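Local coordinates for phytoene synthase (Enterococcus hirae, PDB 5IYS), which probably condenses two farnesyl diphosphate molecules into a C30 carotenoid precursor, holding the substrate diphosphates through magnesium ions, at residues L58-N63 and T111-D116; R250-I255 and N268-Y273; Q13-Y18 and V88-S93; A152-P157 and F228-L233. All coordinates share one frame; numbering follows the deposited sequence.

Interaction 1 (L58-N63 and T111-D116). With MG (magnesium ion), chain F; MG (magnesium ion), chain E; SO4 (sulfate ion), chain B.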
# COMPACT_ATOMS: atom_id res chain seq x y z
N LEU A 58 6.01 -13.28 -3.83
CA LEU A 58 7.31 -13.93 -3.96
C LEU A 58 8.07 -14.07 -2.64
O LEU A 58 8.61 -15.13 -2.31
CB LEU A 58 8.17 -13.17 -4.98
CG LEU A 58 7.87 -13.50 -6.43
CD1 LEU A 58 8.76 -12.67 -7.36
CD2 LEU A 58 8.08 -14.99 -6.72
N ILE A 59 8.09 -13.00 -1.85
CA ILE A 59 8.86 -13.00 -0.61
C ILE A 59 8.03 -13.48 0.58
O ILE A 59 8.38 -14.49 1.19
CB ILE A 59 9.52 -11.64 -0.35
CG1 ILE A 59 10.49 -11.35 -1.49
CG2 ILE A 59 10.27 -11.63 0.99
CD1 ILE A 59 11.39 -12.53 -1.86
N ASP A 60 6.88 -12.86 0.81
CA ASP A 60 6.08 -13.14 2.01
C ASP A 60 5.40 -14.51 2.00
O ASP A 60 5.25 -15.15 3.05
CB ASP A 60 5.03 -12.05 2.25
CG ASP A 60 5.64 -10.70 2.62
OD1 ASP A 60 6.88 -10.58 2.70
OD2 ASP A 60 4.85 -9.74 2.75
N ARG A 61 4.86 -14.92 0.86
CA ARG A 61 4.25 -16.24 0.75
C ARG A 61 5.33 -17.29 0.50
O ARG A 61 5.52 -18.23 1.28
CB ARG A 61 3.25 -16.26 -0.42
CG ARG A 61 1.77 -16.13 -0.05
CD ARG A 61 0.93 -16.94 -1.02
NE ARG A 61 1.62 -17.09 -2.30
CZ ARG A 61 1.19 -16.63 -3.47
NH1 ARG A 61 0.00 -16.03 -3.56
NH2 ARG A 61 1.93 -16.78 -4.56
N ASP A 62 6.05 -17.11 -0.61
CA ASP A 62 6.85 -18.18 -1.18
C ASP A 62 8.28 -18.22 -0.61
O ASP A 62 8.97 -19.24 -0.72
CB ASP A 62 6.85 -18.08 -2.71
CG ASP A 62 5.44 -18.07 -3.31
OD1 ASP A 62 4.44 -18.22 -2.57
OD2 ASP A 62 5.32 -17.98 -4.55
N ASN A 63 8.70 -17.15 0.07
CA ASN A 63 10.12 -16.92 0.32
C ASN A 63 10.97 -17.38 -0.86
O ASN A 63 11.81 -18.29 -0.75
CB ASN A 63 10.60 -17.62 1.60
CG ASN A 63 12.08 -17.36 1.88
OD1 ASN A 63 12.48 -16.24 2.19
ND2 ASN A 63 12.91 -18.39 1.70
N THR A 111 13.64 -3.52 -3.75
CA THR A 111 14.71 -3.42 -2.75
C THR A 111 14.12 -3.59 -1.36
O THR A 111 14.71 -4.25 -0.49
CB THR A 111 15.34 -2.01 -2.80
OG1 THR A 111 16.01 -1.85 -4.05
CG2 THR A 111 16.32 -1.79 -1.65
N GLY A 112 12.92 -3.05 -1.16
CA GLY A 112 12.24 -3.22 0.10
C GLY A 112 11.81 -4.66 0.30
O GLY A 112 11.97 -5.23 1.39
N GLN A 113 11.23 -5.26 -0.73
CA GLN A 113 10.87 -6.67 -0.61
C GLN A 113 12.07 -7.54 -0.25
O GLN A 113 11.92 -8.52 0.48
CB GLN A 113 10.22 -7.20 -1.89
CG GLN A 113 8.88 -6.56 -2.19
CD GLN A 113 7.85 -6.88 -1.13
OE1 GLN A 113 7.88 -7.94 -0.53
NE2 GLN A 113 7.04 -5.90 -0.79
N ARG A 114 13.20 -7.29 -0.89
CA ARG A 114 14.41 -8.09 -0.69
C ARG A 114 14.88 -7.99 0.77
O ARG A 114 15.27 -8.98 1.40
CB ARG A 114 15.50 -7.60 -1.66
CG ARG A 114 16.79 -8.44 -1.71
CD ARG A 114 17.70 -8.00 -2.87
NE ARG A 114 19.09 -8.44 -2.71
CZ ARG A 114 20.04 -8.24 -3.62
NH1 ARG A 114 19.75 -7.63 -4.76
NH2 ARG A 114 21.29 -8.61 -3.37
N LYS A 115 14.72 -6.81 1.36
CA LYS A 115 15.01 -6.63 2.78
C LYS A 115 14.10 -7.43 3.71
O LYS A 115 14.55 -7.96 4.74
CB LYS A 115 14.97 -5.16 3.17
CG LYS A 115 15.85 -4.88 4.37
CD LYS A 115 15.13 -4.08 5.43
CE LYS A 115 16.12 -3.69 6.53
NZ LYS A 115 16.65 -4.87 7.26
N ASP A 116 12.81 -7.51 3.38
CA ASP A 116 11.91 -8.39 4.11
C ASP A 116 12.30 -9.85 4.04
O ASP A 116 11.98 -10.61 4.95
CB ASP A 116 10.48 -8.25 3.60
CG ASP A 116 9.77 -7.11 4.24
OD1 ASP A 116 10.04 -6.83 5.43
OD2 ASP A 116 8.88 -6.55 3.58
MG MG F . 2.53 -9.73 1.95
MG MG E . 5.09 -7.76 2.43
S SO4 B . 20.99 -9.07 0.47
O1 SO4 B . 21.77 -7.90 0.86
O2 SO4 B . 20.79 -9.94 1.62
O3 SO4 B . 21.70 -9.81 -0.58
O4 SO4 B . 19.69 -8.61 -0.04
O HOH W 1 7.19 -8.03 1.93
O HOH W 2 5.38 -7.90 4.76
O HOH W 3 5.17 -5.44 2.31
O HOH W 4 1.93 -10.83 3.90
O HOH W 5 2.26 -11.49 0.90

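Interaction 2 (R250-I255 and N268-Y273). With SO4 (sulfate ion), chain C.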
# COMPACT_ATOMS: atom_id res chain seq x y z
N ARG A 250 -7.86 3.49 6.18
CA ARG A 250 -7.72 4.10 7.51
C ARG A 250 -8.73 3.54 8.50
O ARG A 250 -8.48 3.51 9.71
CB ARG A 250 -7.96 5.62 7.42
CG ARG A 250 -7.86 6.31 8.78
CD ARG A 250 -7.89 7.83 8.62
NE ARG A 250 -9.18 8.22 8.06
CZ ARG A 250 -9.53 9.48 7.79
NH1 ARG A 250 -8.66 10.45 8.02
NH2 ARG A 250 -10.71 9.74 7.23
N GLU A 251 -9.92 3.27 7.99
CA GLU A 251 -11.00 2.66 8.78
C GLU A 251 -10.60 1.40 9.53
O GLU A 251 -11.12 1.13 10.62
CB GLU A 251 -12.21 2.38 7.87
CG GLU A 251 -13.36 1.67 8.59
CD GLU A 251 -14.15 2.59 9.51
OE1 GLU A 251 -13.91 3.82 9.51
OE2 GLU A 251 -14.98 2.06 10.29
N GLN A 252 -9.60 0.67 9.03
CA GLN A 252 -9.15 -0.50 9.78
C GLN A 252 -8.57 -0.21 11.15
O GLN A 252 -8.56 -1.10 12.02
CB GLN A 252 -8.15 -1.33 8.97
CG GLN A 252 -8.73 -1.69 7.60
CD GLN A 252 -7.71 -2.36 6.72
OE1 GLN A 252 -7.70 -3.59 6.60
NE2 GLN A 252 -6.74 -1.59 6.26
N LEU A 253 -8.06 1.01 11.36
CA LEU A 253 -7.66 1.40 12.72
C LEU A 253 -8.86 1.35 13.67
O LEU A 253 -8.73 0.89 14.81
CB LEU A 253 -7.02 2.79 12.73
CG LEU A 253 -5.74 2.94 11.88
CD1 LEU A 253 -5.35 4.41 11.88
CD2 LEU A 253 -4.60 2.11 12.44
N ASN A 254 -9.99 1.90 13.25
CA ASN A 254 -11.18 1.90 14.11
C ASN A 254 -11.75 0.53 14.39
O ASN A 254 -12.25 0.27 15.49
CB ASN A 254 -12.26 2.82 13.53
CG ASN A 254 -12.01 4.27 13.89
OD1 ASN A 254 -11.19 4.58 14.75
ND2 ASN A 254 -12.66 5.17 13.17
N ILE A 255 -11.59 -0.38 13.44
CA ILE A 255 -11.97 -1.77 13.60
C ILE A 255 -11.21 -2.39 14.77
O ILE A 255 -11.81 -3.09 15.60
CB ILE A 255 -11.65 -2.57 12.31
CG1 ILE A 255 -12.80 -2.45 11.30
CG2 ILE A 255 -11.38 -4.04 12.60
CD1 ILE A 255 -13.70 -1.26 11.54
N ASN A 268 -10.23 -8.00 6.59
CA ASN A 268 -11.52 -8.25 5.95
C ASN A 268 -12.63 -8.00 6.96
O ASN A 268 -13.64 -8.71 6.95
CB ASN A 268 -11.58 -9.70 5.45
CG ASN A 268 -10.53 -10.01 4.39
OD1 ASN A 268 -10.36 -9.26 3.42
ND2 ASN A 268 -9.83 -11.12 4.58
N LYS A 269 -12.43 -7.01 7.83
CA LYS A 269 -13.44 -6.69 8.84
C LYS A 269 -14.24 -5.43 8.52
O LYS A 269 -15.21 -5.12 9.22
CB LYS A 269 -12.84 -6.59 10.24
CG LYS A 269 -12.45 -7.92 10.85
CD LYS A 269 -13.69 -8.78 11.07
CE LYS A 269 -13.32 -10.11 11.71
NZ LYS A 269 -13.27 -10.00 13.20
N VAL A 270 -13.80 -4.68 7.51
CA VAL A 270 -14.60 -3.57 6.99
C VAL A 270 -15.68 -4.05 6.03
O VAL A 270 -15.40 -4.52 4.92
CB VAL A 270 -13.70 -2.51 6.33
CG1 VAL A 270 -14.53 -1.31 5.86
CG2 VAL A 270 -12.62 -2.07 7.33
N SER A 271 -16.93 -3.91 6.43
CA SER A 271 -18.01 -4.49 5.63
C SER A 271 -18.19 -3.70 4.33
O SER A 271 -17.79 -2.52 4.19
CB SER A 271 -19.31 -4.58 6.44
OG SER A 271 -19.80 -3.28 6.68
N HIS A 272 -18.80 -4.38 3.37
CA HIS A 272 -19.25 -3.71 2.15
C HIS A 272 -20.13 -2.52 2.53
O HIS A 272 -20.05 -1.45 1.93
CB HIS A 272 -20.03 -4.67 1.27
CG HIS A 272 -20.65 -4.01 0.08
ND1 HIS A 272 -21.96 -3.59 0.06
CD2 HIS A 272 -20.11 -3.62 -1.10
CE1 HIS A 272 -22.22 -3.03 -1.11
NE2 HIS A 272 -21.12 -3.06 -1.84
N TYR A 273 -21.04 -2.74 3.48
CA TYR A 273 -21.91 -1.66 3.94
C TYR A 273 -21.07 -0.45 4.39
O TYR A 273 -21.37 0.69 4.06
CB TYR A 273 -22.79 -2.16 5.09
CG TYR A 273 -23.70 -1.13 5.70
CD1 TYR A 273 -24.96 -0.88 5.13
CD2 TYR A 273 -23.37 -0.48 6.88
CE1 TYR A 273 -25.87 -0.02 5.75
CE2 TYR A 273 -24.26 0.43 7.48
CZ TYR A 273 -25.51 0.64 6.91
OH TYR A 273 -26.41 1.48 7.54
S SO4 C . -20.89 -2.70 9.82
O1 SO4 C . -21.59 -3.01 11.07
O2 SO4 C . -19.69 -3.52 9.72
O3 SO4 C . -20.54 -1.28 9.78
O4 SO4 C . -21.75 -3.04 8.69
O HOH W 6 -10.29 -5.18 8.25

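Interaction 3 (Q13-Y18 and V88-S93)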
# COMPACT_ATOMS: atom_id res chain seq x y z
N GLN A 13 -5.94 -6.03 -24.25
CA GLN A 13 -7.05 -6.17 -23.33
C GLN A 13 -6.94 -7.40 -22.44
O GLN A 13 -7.23 -7.30 -21.26
CB GLN A 13 -8.43 -6.02 -23.98
CG GLN A 13 -9.28 -7.30 -24.00
CD GLN A 13 -10.57 -7.12 -24.81
OE1 GLN A 13 -10.63 -7.44 -26.00
NE2 GLN A 13 -11.58 -6.52 -24.18
N LYS A 14 -6.43 -8.52 -22.95
CA LYS A 14 -6.23 -9.68 -22.10
C LYS A 14 -5.21 -9.45 -21.00
O LYS A 14 -5.33 -9.99 -19.91
CB LYS A 14 -5.84 -10.92 -22.90
CG LYS A 14 -7.03 -11.54 -23.68
CD LYS A 14 -6.60 -12.84 -24.38
CE LYS A 14 -7.31 -13.01 -25.72
NZ LYS A 14 -8.74 -13.44 -25.56
N ASP A 15 -4.13 -8.75 -21.32
CA ASP A 15 -3.15 -8.42 -20.29
C ASP A 15 -3.74 -7.54 -19.19
O ASP A 15 -3.50 -7.79 -18.01
CB ASP A 15 -1.88 -7.81 -20.91
CG ASP A 15 -1.27 -8.74 -21.96
OD1 ASP A 15 -1.30 -9.97 -21.77
OD2 ASP A 15 -0.87 -8.25 -23.03
N PHE A 16 -4.49 -6.50 -19.56
CA PHE A 16 -5.17 -5.69 -18.55
C PHE A 16 -6.22 -6.48 -17.79
O PHE A 16 -6.34 -6.35 -16.58
CB PHE A 16 -5.79 -4.45 -19.19
CG PHE A 16 -4.79 -3.35 -19.41
CD1 PHE A 16 -4.11 -2.81 -18.32
CD2 PHE A 16 -4.37 -3.01 -20.70
CE1 PHE A 16 -3.18 -1.79 -18.52
CE2 PHE A 16 -3.35 -2.05 -20.90
CZ PHE A 16 -2.71 -1.50 -19.81
N ALA A 17 -6.88 -7.42 -18.48
CA ALA A 17 -7.84 -8.31 -17.78
C ALA A 17 -7.11 -9.19 -16.79
O ALA A 17 -7.58 -9.39 -15.66
CB ALA A 17 -8.65 -9.16 -18.77
N TYR A 18 -5.94 -9.68 -17.17
CA TYR A 18 -5.13 -10.46 -16.25
C TYR A 18 -4.85 -9.70 -14.96
O TYR A 18 -5.00 -10.22 -13.85
CB TYR A 18 -3.84 -10.88 -16.94
CG TYR A 18 -2.86 -11.56 -16.02
CD1 TYR A 18 -2.83 -12.95 -15.90
CD2 TYR A 18 -1.92 -10.82 -15.33
CE1 TYR A 18 -1.91 -13.57 -15.08
CE2 TYR A 18 -0.99 -11.43 -14.51
CZ TYR A 18 -0.98 -12.80 -14.40
OH TYR A 18 -0.05 -13.38 -13.57
N VAL A 88 1.96 -8.80 -17.26
CA VAL A 88 2.09 -7.68 -16.36
C VAL A 88 3.01 -6.64 -16.95
O VAL A 88 2.69 -5.46 -16.99
CB VAL A 88 2.58 -8.11 -14.96
CG1 VAL A 88 2.84 -6.88 -14.06
CG2 VAL A 88 1.55 -8.98 -14.28
N TRP A 89 4.09 -7.10 -17.57
CA TRP A 89 5.05 -6.18 -18.18
C TRP A 89 4.52 -5.56 -19.46
O TRP A 89 4.73 -4.36 -19.69
CB TRP A 89 6.39 -6.89 -18.45
CG TRP A 89 7.17 -7.12 -17.18
CD1 TRP A 89 7.43 -8.32 -16.59
CD2 TRP A 89 7.73 -6.12 -16.31
NE1 TRP A 89 8.17 -8.14 -15.44
CE2 TRP A 89 8.33 -6.79 -15.23
CE3 TRP A 89 7.75 -4.72 -16.34
CZ2 TRP A 89 9.03 -6.10 -14.23
CZ3 TRP A 89 8.41 -4.02 -15.33
CH2 TRP A 89 9.01 -4.72 -14.26
N ARG A 90 3.70 -6.30 -20.20
CA ARG A 90 3.08 -5.75 -21.42
C ARG A 90 2.03 -4.68 -21.06
O ARG A 90 2.00 -3.58 -21.66
CB ARG A 90 2.45 -6.85 -22.30
CG ARG A 90 3.49 -7.67 -23.13
CD ARG A 90 2.82 -8.63 -24.06
NE ARG A 90 1.80 -9.43 -23.39
CZ ARG A 90 1.92 -10.73 -23.11
NH1 ARG A 90 3.01 -11.38 -23.48
NH2 ARG A 90 0.95 -11.38 -22.48
N ALA A 91 1.23 -4.95 -20.04
CA ALA A 91 0.28 -3.93 -19.55
C ALA A 91 1.06 -2.71 -19.04
O ALA A 91 0.72 -1.57 -19.36
CB ALA A 91 -0.60 -4.51 -18.41
N LEU A 92 2.12 -2.95 -18.26
CA LEU A 92 2.94 -1.83 -17.80
C LEU A 92 3.58 -1.03 -18.92
O LEU A 92 3.65 0.20 -18.83
CB LEU A 92 3.99 -2.22 -16.76
CG LEU A 92 3.47 -2.59 -15.36
CD1 LEU A 92 4.68 -3.13 -14.60
CD2 LEU A 92 2.82 -1.36 -14.68
N SER A 93 4.00 -1.69 -19.99
CA SER A 93 4.54 -0.95 -21.14
C SER A 93 3.52 0.04 -21.70
O SER A 93 3.87 1.16 -22.10
CB SER A 93 4.95 -1.92 -22.25
OG SER A 93 5.68 -1.22 -23.24

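Interaction 4 (A152-P157 and F228-L233)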
# COMPACT_ATOMS: atom_id res chain seq x y z
N ALA A 152 6.00 15.55 -9.51
CA ALA A 152 7.00 16.20 -8.66
C ALA A 152 6.43 17.19 -7.64
O ALA A 152 6.93 17.27 -6.51
CB ALA A 152 8.11 16.87 -9.49
N ASP A 153 5.28 17.77 -7.97
CA ASP A 153 4.61 18.75 -7.09
C ASP A 153 4.22 18.15 -5.73
O ASP A 153 4.14 18.85 -4.72
CB ASP A 153 3.36 19.33 -7.75
CG ASP A 153 3.69 20.28 -8.89
OD1 ASP A 153 4.89 20.55 -9.08
OD2 ASP A 153 2.76 20.66 -9.64
N ILE A 154 3.88 16.87 -5.72
CA ILE A 154 3.29 16.32 -4.50
C ILE A 154 3.90 14.99 -4.10
O ILE A 154 3.21 14.12 -3.57
CB ILE A 154 1.76 16.16 -4.65
CG1 ILE A 154 1.40 15.51 -5.98
CG2 ILE A 154 1.04 17.53 -4.52
CD1 ILE A 154 -0.09 15.06 -6.09
N VAL A 155 5.20 14.81 -4.32
CA VAL A 155 5.81 13.55 -3.90
C VAL A 155 5.75 13.39 -2.38
O VAL A 155 5.63 12.28 -1.87
CB VAL A 155 7.30 13.44 -4.32
CG1 VAL A 155 7.45 13.38 -5.85
CG2 VAL A 155 8.11 14.61 -3.72
N VAL A 156 5.93 14.49 -1.66
CA VAL A 156 5.98 14.43 -0.20
C VAL A 156 4.67 13.89 0.42
O VAL A 156 4.69 12.94 1.21
CB VAL A 156 6.42 15.79 0.40
CG1 VAL A 156 6.20 15.80 1.91
CG2 VAL A 156 7.91 16.03 0.08
N PRO A 157 3.53 14.50 0.08
CA PRO A 157 2.29 13.97 0.62
C PRO A 157 1.93 12.59 0.08
O PRO A 157 1.29 11.82 0.78
CB PRO A 157 1.23 15.00 0.21
CG PRO A 157 1.87 15.85 -0.84
CD PRO A 157 3.36 15.86 -0.45
N PHE A 228 -3.48 14.40 2.68
CA PHE A 228 -4.66 14.97 2.03
C PHE A 228 -4.43 16.40 1.52
O PHE A 228 -5.17 16.89 0.67
CB PHE A 228 -5.89 14.96 2.96
CG PHE A 228 -6.33 13.58 3.40
CD1 PHE A 228 -5.85 12.43 2.77
CD2 PHE A 228 -7.19 13.43 4.49
CE1 PHE A 228 -6.32 11.17 3.11
CE2 PHE A 228 -7.66 12.17 4.87
CZ PHE A 228 -7.20 11.03 4.20
N GLU A 229 -3.30 17.00 1.90
CA GLU A 229 -2.88 18.27 1.32
C GLU A 229 -2.69 18.22 -0.20
O GLU A 229 -2.84 19.23 -0.90
CB GLU A 229 -1.56 18.65 1.96
CG GLU A 229 -0.95 19.92 1.47
CD GLU A 229 0.34 20.23 2.23
OE1 GLU A 229 0.30 20.26 3.48
OE2 GLU A 229 1.40 20.38 1.56
N MET A 230 -2.44 17.02 -0.74
CA MET A 230 -2.28 16.90 -2.19
C MET A 230 -3.56 17.08 -2.99
O MET A 230 -3.51 17.27 -4.19
CB MET A 230 -1.60 15.59 -2.57
CG MET A 230 -2.46 14.38 -2.34
SD MET A 230 -1.48 12.88 -2.68
CE MET A 230 -2.01 11.93 -1.27
N PHE A 231 -4.73 17.03 -2.35
CA PHE A 231 -5.96 16.93 -3.16
C PHE A 231 -6.18 18.00 -4.23
O PHE A 231 -6.63 17.70 -5.35
CB PHE A 231 -7.22 16.69 -2.31
CG PHE A 231 -7.30 15.28 -1.75
CD1 PHE A 231 -7.11 14.19 -2.58
CD2 PHE A 231 -7.55 15.06 -0.41
CE1 PHE A 231 -7.18 12.89 -2.07
CE2 PHE A 231 -7.65 13.76 0.11
CZ PHE A 231 -7.39 12.69 -0.71
N PRO A 232 -5.87 19.27 -3.90
CA PRO A 232 -6.14 20.30 -4.90
C PRO A 232 -5.35 20.12 -6.20
O PRO A 232 -5.75 20.68 -7.23
CB PRO A 232 -5.74 21.61 -4.19
CG PRO A 232 -5.98 21.30 -2.71
CD PRO A 232 -5.63 19.82 -2.56
N LEU A 233 -4.28 19.33 -6.17
CA LEU A 233 -3.44 19.12 -7.34
C LEU A 233 -3.71 17.75 -7.97
O LEU A 233 -3.13 17.39 -8.99
CB LEU A 233 -1.97 19.14 -6.94
CG LEU A 233 -1.51 20.53 -6.48
CD1 LEU A 233 -0.02 20.58 -6.11
CD2 LEU A 233 -1.87 21.54 -7.55

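Interaction 1 (L58-N63 and T111-D116)
The last turn of helix 39-60 meets the C-terminal end of helix 104-116 where Ile-59 and Gln-113 bring their CA atoms to 6.6 Å. Beyond it segment 58-63 turns off into a loop, with Asn-63 at positive phi. Ile-59 is the apolar part of the contact. Its CG2 methyl, anti to the backbone N, reaches 3.6 Å from the carbonyl O of Gln-113 and continues on to the backbone and CB of Asp-116, while the side chains of Ile-59 and Gln-113 run alongside each other, pointing opposite ways. The glutamine chain folds back at its second torsion (chi2 -64°), which carries the amide over to Asp-60. There a magnesium-bound water spans the helices: it lies 2.7 Å from Asp-60 OD1 and 2.6 Å from Gln-113 OE1, placed to donate to either, though it has fewer protons than acceptors around it. The other carboxylate oxygen, Asp-60 OD2, bridges two metals, 2.0 Å from the magnesium ion of chain E and 2.5 Å from that of chain F; the water sits on the first of these at 2.2 Å. Asp-60 OD1 also forms a salt bridge with Arg-182, and Asp-116 OD2 is hydrogen-bonded to Tyr-131, so the two carboxylates, 4.6 Å apart from Asp-60 OD1 to Asp-116 OD2, each have their own partner. Asp-56 shares the metals, and Asp-60 and Gln-113 both touch the bound thiodiphosphate. Asp-56, Asp-57 and Asp-60 fit the DDxxD motif by which trans-isoprenyl diphosphate synthases, all-helical enzymes, hold a substrate diphosphate through magnesium.

Interaction 2 (R250-I255 and N268-Y273)
Lys-269 begins the contact by laying its CB 3.8 Å from Ile-255 CG2, the two side chains crossing at a slant. Beyond CB the lysine bends at chi2 and leads away from helix 236-258, and its NZ is held by Asp-265 and Gln-259. The backbone N of the same residue donates to a water at 2.8 Å, which in turn reaches Gln-252 OE1 by a weak bond; the stronger partner of that oxygen is Arg-172. Val-270 follows and makes the main apolar contact. Its CG2 branch, beside the backbone N, points toward helix 236-258 and touches Gln-252 CG at 3.9 Å, Ile-255 CG1 at 4.0 Å and Glu-251 CG at 4.0 Å, crossing the glutamine and isoleucine side chains at about a right angle. Three aliphatic carbons from successive turns of the helix thus meet one methyl, whereas the polar ends of Glu-251 and Gln-252 are engaged elsewhere. Glu-251 bends at its second torsion (chi2 75°) toward Arg-274, its salt-bridge partner. At Ser-271 the chain changes from loop to helix: OG accepts from the backbone N of Arg-274 and donates to O4 of a sulfate, probably from the crystallisation liquor, 2.8 Å away from OG. His-272 and Tyr-273 then open helix 272-287. This is a serine N-cap at the start of the C-terminal helix, with the preceding loop anchored by Val-270 to the flank of helix 236-258.

Interaction 3 (Q13-Y18 and V88-S93)
Asp-15 and Ala-91 mark the tight centre, where their CA atoms stand 5.7 Å apart and the axes of the two short helical segments approach to 8.5 Å at a signed crossing angle of -111°. The small alanine permits this closeness. Its CB lies over one face of the Phe-16 ring in a CH-pi contact, 4.0 Å from the centroid, and the ring's CZ comes 3.5 Å from Ala-91 O. On the more open side, Arg-90 takes hold of Asp-15 side-on. NH2 binds OD1 of Asp-15 at 2.7 Å in an almost straight bond, and NE binds OD2 of Asp-15 at 2.9 Å. Both oxygens are in or close to the guanidinium plane, but the nitrogens approach from above the carboxylate, the two planes being 40° apart. A bend at chi3 (-49°) turns the guanidinium edge to the acid, and Asn-85 takes NH1. Tyr-18, partly exposed, is at the margin and meets Val-88 CG2 with its ring edge, CE2 3.5 Å from that methyl. Helix 39-60 backs the contact through Gln-43, Ala-50 and Arg-54, Phe-9 stacks on Phe-16, and Trp-89 turns to helix 65-80, so N-terminal helix 13-26 is fastened across helix 87-98 within an all-helical surrounding.

Interaction 4 (A152-P157 and F228-L233)
Ile-154, at the N-cap of helix 155-172, faces Met-230 with their CA atoms 6.1 Å apart, in a contact between a helix start and a connection that is helical in its backbone angles at 228-230 and 3-10 at 231-233. Ile-154 is wedged between two partners. Its CG2 lies 3.8 Å from Met-230 CB and 3.6 Å from Leu-233 CD1; the isoleucine side chain stands roughly perpendicular to that of Met-230 but lies antiparallel alongside the leucine side chain. The isoleucine CG1 branch sits between the backbone N and carbonyl carbon (chi1 46°), and from there CD1 comes to 3.9 Å from the same Met-230 CB. Pro-157 supplies the second wall. Lying in the first turn of its helix, where a missing amide N-H costs no helical bond, it sets CG 3.9 Å from Met-230 CB. In the all-helical fold of the squalene/phytoene synthase family, this joins the start of helix 155-172 to the connection between helices 207-227 and 236-258. Met-230 continues inward from here: bent at chi3, it brings CE 3.9 Å from the backbone O of Pro-157, and its side chain passes about 4 Å from the nearest atoms of a bound farnesyl thiodiphosphate. Toward the outside, Leu-233 CD1 also rests 4.0 Å from Asp-153 CB, while the carboxylate of Asp-153 forms a salt bridge with Arg-150. Phe-228 and Phe-231 point away from the contact, packing on helix 236-258.

In the fold
From the N terminus, interaction 3 opens on helix 13-26 and closes on helix 87-98, with 69 residues between its segments. Interaction 1 opens inside that loop, at the end of helix 39-60, and closes beyond it on helix 104-116, so the two cross, tying together helices from the first 116 residues. Interaction 4 then closes a 70-residue excursion back to the start of helix 155-172, and interaction 2 follows in series as a short closure that pins the lead-in to the C-terminal helix on helix 236-258. Interactions 1 and 4 lie on opposite sides of the chain's centre. Interactions 2 and 4 touch through Arg-250 NH1 and Phe-228 CE2, 3.7 Å apart; the other pairs of contacts do not meet.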